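Side-chain contacts in membrane-bound lytic murein transglycosylase A (Burkholderia pseudomallei, PDB 6QK4), which probably cleaves the beta-1,4-glycosidic linkage between N-acetylmuramic acid and N-acetylglucosamine in peptidoglycan, leaving a 1,6-anhydro bond on the muramoyl residue: residues A[91-94]-A[98-101]; A[101-106]-A[286-291]. All blocks are in the same frame, centred on the assembly; numbering follows the deposited sequence.

Interaction 1 (91-94 with 98-101) and interaction 2 (101-106 with 286-291) follow one another along the chain, meeting at Gly101, with centres 12 Å apart. The first is the loop between strands 87-92 and 101-114, partly buried and held mostly by polar bonds and a bridging water, with one leucine as its apolar part. The second is wholly buried and joins residues far apart in sequence, strand 101-114 and strand 285-291, through methyl groups and one threonine side chain. Strand 336-346 serves both: it pairs with 87-92, 101-114 and 285-291, and its Asn338 bonds to Asp100 in interaction 1 and Thr290 in interaction 2.

Interaction 1 (A[91-94]-A[98-101]); sequences QFAN and TLDG
The side-chain ND2 of Asn94 reaches into the bend of 98-101 and has three acceptors around it. The straightest of these bonds goes to Thr98 OG1 at 3.1 Å, with an N-H...O angle of 153° and the hydroxyl 18° out of the amide plane. The other two are weak and bent, to Asp100 O at 2.8 Å and to Thr98 O at 3.3 Å. CG of Asn94 lies anti to the carbonyl carbon (chi1 -71°), which swings the amide across to Thr98; the other end of that amide, OD1, accepts from the backbone N of Val316, so both ends are held and the flip of the group is settled. Thr98 OG1 is in turn bonded to Asp96 within the loop. Backbone joins side chain here: Asn94 N makes a sound bond to Thr98 O at 2.9 Å, to which the weak one from ND2 is added.

Leu99 supplies the apolar part. Its CD2 sits 3.6 Å from Ala93 CB, while CD1 lies 3.7 Å from Gln91 OE1. The extended Gln91 chain crosses the leucine at about a right angle; its CG rests on CD2, and its amide lies against both methyls. A water lies 2.7 Å from Phe92 O and 2.8 Å from Leu99 O and links the two limbs. Asp100 turns its carboxylate elsewhere, to a salt bridge with Arg340 and bonds to Asn338 and Gly18. The arrangement is a loop excursion between strands 87-92 and 101-114, which follow one another along strand 336-346, each antiparallel to it; only the short limbs 93-94 and 98-99 double back on each other, tied by the asparagine side chain.

Interaction 2 (A[101-106]-A[286-291]); sequences GLVTGY and VFLQTT
Both methyls of Val103 meet Leu288, while CG2, with CB behind it, also meets Thr290. CG2 approaches Leu288 CD1 to 3.9 Å and Thr290 OG1 to 3.8 Å, and CG1 comes within 4.1 Å of Leu288 CD2. Valine and leucine thus touch tip to tip, each methyl of one facing a methyl of the other, and Thr290 comes at the valine end-on. These are ordinary van der Waals contacts; the nearest pair of CA atoms, Val103 and Thr290, is 7.3 Å apart, so the strands meet through their side chains.

Torsions account for which atom of the threonine faces the valine. Thr290 OG1 stands opposite its backbone N (chi1 -176°), which directs the hydroxyl inward, where Asn338 O is its hydrogen-bond partner. A buried polar atom beside a methyl is therefore satisfied. Leu288 and Val103 both also lean on Tyr320, and Val103 on Met335, so the small apolar group is enclosed from further sides.

In the backbone, Val103 is bonded to Gln337 of strand 336-346, while the neighbouring Leu102 and Thr104 pair with Ala318 of strand 317-324. The buried cluster is consistent with the core of a double-psi beta-barrel, as in the MltA family. Segment 101-106 of strand 101-114 lies between 336-346 and 317-324, and strand 285-291, paired antiparallel with 298-307 and 336-346, faces Val103 across the interior.

Interaction 1 (A[91-94]-A[98-101])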
loop_
_atom_site.group_PDB
_atom_site.type_symbol
_atom_site.label_atom_id
_atom_site.label_comp_id
_atom_site.label_asym_id
_atom_site.label_seq_id
_atom_site.Cartn_x
_atom_site.Cartn_y
_atom_site.Cartn_z
ATOM N N GLN A 91 -10.579 21.632 7.610
ATOM C CA GLN A 91 -9.244 21.381 8.190
ATOM C C GLN A 91 -9.360 20.441 9.397
ATOM O O GLN A 91 -10.219 20.635 10.258
ATOM C CB GLN A 91 -8.616 22.751 8.570
ATOM C CG GLN A 91 -7.402 22.623 9.495
ATOM C CD GLN A 91 -7.097 23.934 10.153
ATOM O OE1 GLN A 91 -6.388 24.759 9.580
ATOM N NE2 GLN A 91 -7.626 24.134 11.343
ATOM N N PHE A 92 -8.545 19.358 9.423
ATOM C CA PHE A 92 -8.705 18.267 10.389
ATOM C C PHE A 92 -7.555 18.276 11.382
ATOM O O PHE A 92 -6.378 18.233 10.977
ATOM C CB PHE A 92 -8.712 16.952 9.630
ATOM C CG PHE A 92 -8.994 15.739 10.480
ATOM C CD1 PHE A 92 -10.054 15.735 11.369
ATOM C CD2 PHE A 92 -8.209 14.601 10.346
ATOM C CE1 PHE A 92 -10.348 14.566 12.131
ATOM C CE2 PHE A 92 -8.478 13.459 11.137
ATOM C CZ PHE A 92 -9.548 13.441 12.011
ATOM N N ALA A 93 -7.877 18.363 12.672
ATOM C CA ALA A 93 -6.835 18.343 13.682
ATOM C C ALA A 93 -6.887 17.100 14.568
ATOM O O ALA A 93 -7.948 16.484 14.773
ATOM C CB ALA A 93 -6.920 19.593 14.561
ATOM N N ASN A 94 -5.720 16.755 15.107
ATOM C CA ASN A 94 -5.620 15.756 16.174
ATOM C C ASN A 94 -6.378 16.216 17.427
ATOM O O ASN A 94 -6.646 17.394 17.632
ATOM C CB ASN A 94 -4.152 15.533 16.532
ATOM C CG ASN A 94 -3.411 14.806 15.453
ATOM O OD1 ASN A 94 -3.838 13.727 15.043
ATOM N ND2 ASN A 94 -2.312 15.411 14.956
ATOM N N THR A 98 -3.134 19.657 17.437
ATOM C CA THR A 98 -2.048 19.802 16.443
ATOM C C THR A 98 -2.568 19.414 15.065
ATOM O O THR A 98 -3.407 18.526 14.932
ATOM C CB THR A 98 -0.814 18.961 16.784
ATOM O OG1 THR A 98 -1.110 17.546 16.861
ATOM C CG2 THR A 98 -0.151 19.416 18.068
ATOM N N LEU A 99 -2.045 20.073 14.024
ATOM C CA LEU A 99 -2.465 19.731 12.662
ATOM C C LEU A 99 -1.516 18.761 11.980
ATOM O O LEU A 99 -1.967 18.041 11.095
ATOM C CB LEU A 99 -2.582 20.992 11.777
ATOM C CG LEU A 99 -3.658 22.018 12.276
ATOM C CD1 LEU A 99 -3.591 23.270 11.419
ATOM C CD2 LEU A 99 -5.038 21.380 12.086
ATOM N N ASP A 100 -0.267 18.628 12.462
ATOM C CA ASP A 100 0.679 17.677 11.863
ATOM C C ASP A 100 0.313 16.233 12.188
ATOM O O ASP A 100 -0.020 15.896 13.352
ATOM C CB ASP A 100 2.118 17.892 12.415
ATOM C CG ASP A 100 2.786 19.140 11.886
ATOM O OD1 ASP A 100 2.460 19.619 10.804
ATOM O OD2 ASP A 100 3.722 19.587 12.580
ATOM N N GLY A 101 0.434 15.355 11.165
ATOM C CA GLY A 101 0.314 13.921 11.416
ATOM C C GLY A 101 1.141 13.096 10.454
ATOM O O GLY A 101 1.773 13.629 9.551
HETATM O O HOH W 1 -4.156 18.355 9.422
#

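Interaction 2 (A[101-106]-A[286-291])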
loop_
_atom_site.group_PDB
_atom_site.type_symbol
_atom_site.label_atom_id
_atom_site.label_comp_id
_atom_site.label_asym_id
_atom_site.label_seq_id
_atom_site.Cartn_x
_atom_site.Cartn_y
_atom_site.Cartn_z
ATOM N N GLY A 101 0.434 15.355 11.165
ATOM C CA GLY A 101 0.314 13.921 11.416
ATOM C C GLY A 101 1.141 13.096 10.454
ATOM O O GLY A 101 1.773 13.629 9.551
ATOM N N LEU A 102 1.185 11.789 10.665
ATOM C CA LEU A 102 2.162 10.957 9.992
ATOM C C LEU A 102 1.521 10.211 8.818
ATOM O O LEU A 102 0.427 9.634 8.950
ATOM C CB LEU A 102 2.791 9.967 10.976
ATOM C CG LEU A 102 3.740 8.956 10.377
ATOM C CD1 LEU A 102 4.999 9.684 9.951
ATOM C CD2 LEU A 102 4.049 7.852 11.378
ATOM N N VAL A 103 2.189 10.247 7.668
ATOM C CA VAL A 103 1.776 9.512 6.453
ATOM C C VAL A 103 2.801 8.420 6.169
ATOM O O VAL A 103 3.971 8.708 5.837
ATOM C CB VAL A 103 1.687 10.430 5.232
ATOM C CG1 VAL A 103 1.088 9.648 4.007
ATOM C CG2 VAL A 103 0.762 11.594 5.583
ATOM N N THR A 104 2.364 7.168 6.242
ATOM C CA THR A 104 3.204 6.061 5.820
ATOM C C THR A 104 2.664 5.514 4.490
ATOM O O THR A 104 1.713 6.054 3.934
ATOM C CB THR A 104 3.273 4.984 6.922
ATOM O OG1 THR A 104 1.960 4.635 7.365
ATOM C CG2 THR A 104 4.058 5.518 8.138
ATOM N N GLY A 105 3.239 4.418 3.976
ATOM C CA GLY A 105 2.788 3.903 2.685
ATOM C C GLY A 105 2.673 2.390 2.640
ATOM O O GLY A 105 3.289 1.684 3.435
ATOM N N TYR A 106 1.788 1.904 1.755
ATOM C CA TYR A 106 1.688 0.452 1.538
ATOM C C TYR A 106 1.444 0.185 0.065
ATOM O O TYR A 106 1.254 1.112 -0.749
ATOM C CB TYR A 106 0.597 -0.183 2.396
ATOM C CG TYR A 106 -0.867 0.126 2.134
ATOM C CD1 TYR A 106 -1.394 1.429 2.273
ATOM C CD2 TYR A 106 -1.763 -0.922 1.822
ATOM C CE1 TYR A 106 -2.773 1.623 2.095
ATOM C CE2 TYR A 106 -3.112 -0.731 1.693
ATOM C CZ TYR A 106 -3.598 0.569 1.801
ATOM O OH TYR A 106 -4.961 0.730 1.671
ATOM N N VAL A 286 -10.375 12.925 1.381
ATOM C CA VAL A 286 -9.390 13.608 2.218
ATOM C C VAL A 286 -8.429 14.314 1.268
ATOM O O VAL A 286 -7.883 13.681 0.355
ATOM C CB VAL A 286 -8.566 12.642 3.099
ATOM C CG1 VAL A 286 -7.559 13.439 4.001
ATOM C CG2 VAL A 286 -9.495 11.804 3.991
ATOM N N PHE A 287 -8.182 15.627 1.496
ATOM C CA PHE A 287 -7.104 16.252 0.753
ATOM C C PHE A 287 -5.858 16.131 1.611
ATOM O O PHE A 287 -5.870 16.562 2.776
ATOM C CB PHE A 287 -7.393 17.720 0.375
ATOM C CG PHE A 287 -6.393 18.187 -0.666
ATOM C CD1 PHE A 287 -6.530 17.767 -1.979
ATOM C CD2 PHE A 287 -5.245 18.881 -0.301
ATOM C CE1 PHE A 287 -5.637 18.091 -2.928
ATOM C CE2 PHE A 287 -4.267 19.208 -1.291
ATOM C CZ PHE A 287 -4.448 18.773 -2.600
ATOM N N LEU A 288 -4.830 15.462 1.065
ATOM C CA LEU A 288 -3.622 15.117 1.786
ATOM C C LEU A 288 -2.474 15.996 1.286
ATOM O O LEU A 288 -2.189 16.011 0.102
ATOM C CB LEU A 288 -3.320 13.611 1.568
ATOM C CG LEU A 288 -2.185 13.023 2.389
ATOM C CD1 LEU A 288 -2.407 13.182 3.896
ATOM C CD2 LEU A 288 -2.011 11.509 2.025
ATOM N N GLN A 289 -1.801 16.676 2.213
ATOM C CA GLN A 289 -0.607 17.447 1.898
ATOM C C GLN A 289 0.549 16.785 2.622
ATOM O O GLN A 289 0.512 16.669 3.852
ATOM C CB GLN A 289 -0.802 18.881 2.372
ATOM C CG GLN A 289 0.503 19.739 2.134
ATOM C CD GLN A 289 0.278 21.175 2.579
ATOM O OE1 GLN A 289 -0.617 21.454 3.399
ATOM N NE2 GLN A 289 1.060 22.088 2.034
ATOM N N THR A 290 1.555 16.335 1.865
ATOM C CA THR A 290 2.672 15.585 2.459
ATOM C C THR A 290 3.893 15.735 1.513
ATOM O O THR A 290 3.968 16.714 0.758
ATOM C CB THR A 290 2.222 14.140 2.799
ATOM O OG1 THR A 290 3.306 13.490 3.463
ATOM C CG2 THR A 290 1.915 13.284 1.539
ATOM N N THR A 291 4.838 14.797 1.534
ATOM C CA THR A 291 5.972 14.826 0.612
ATOM C C THR A 291 6.238 13.423 0.081
ATOM O O THR A 291 5.798 12.431 0.658
ATOM C CB THR A 291 7.275 15.364 1.280
ATOM O OG1 THR A 291 7.494 14.668 2.518
ATOM C CG2 THR A 291 7.143 16.852 1.593
#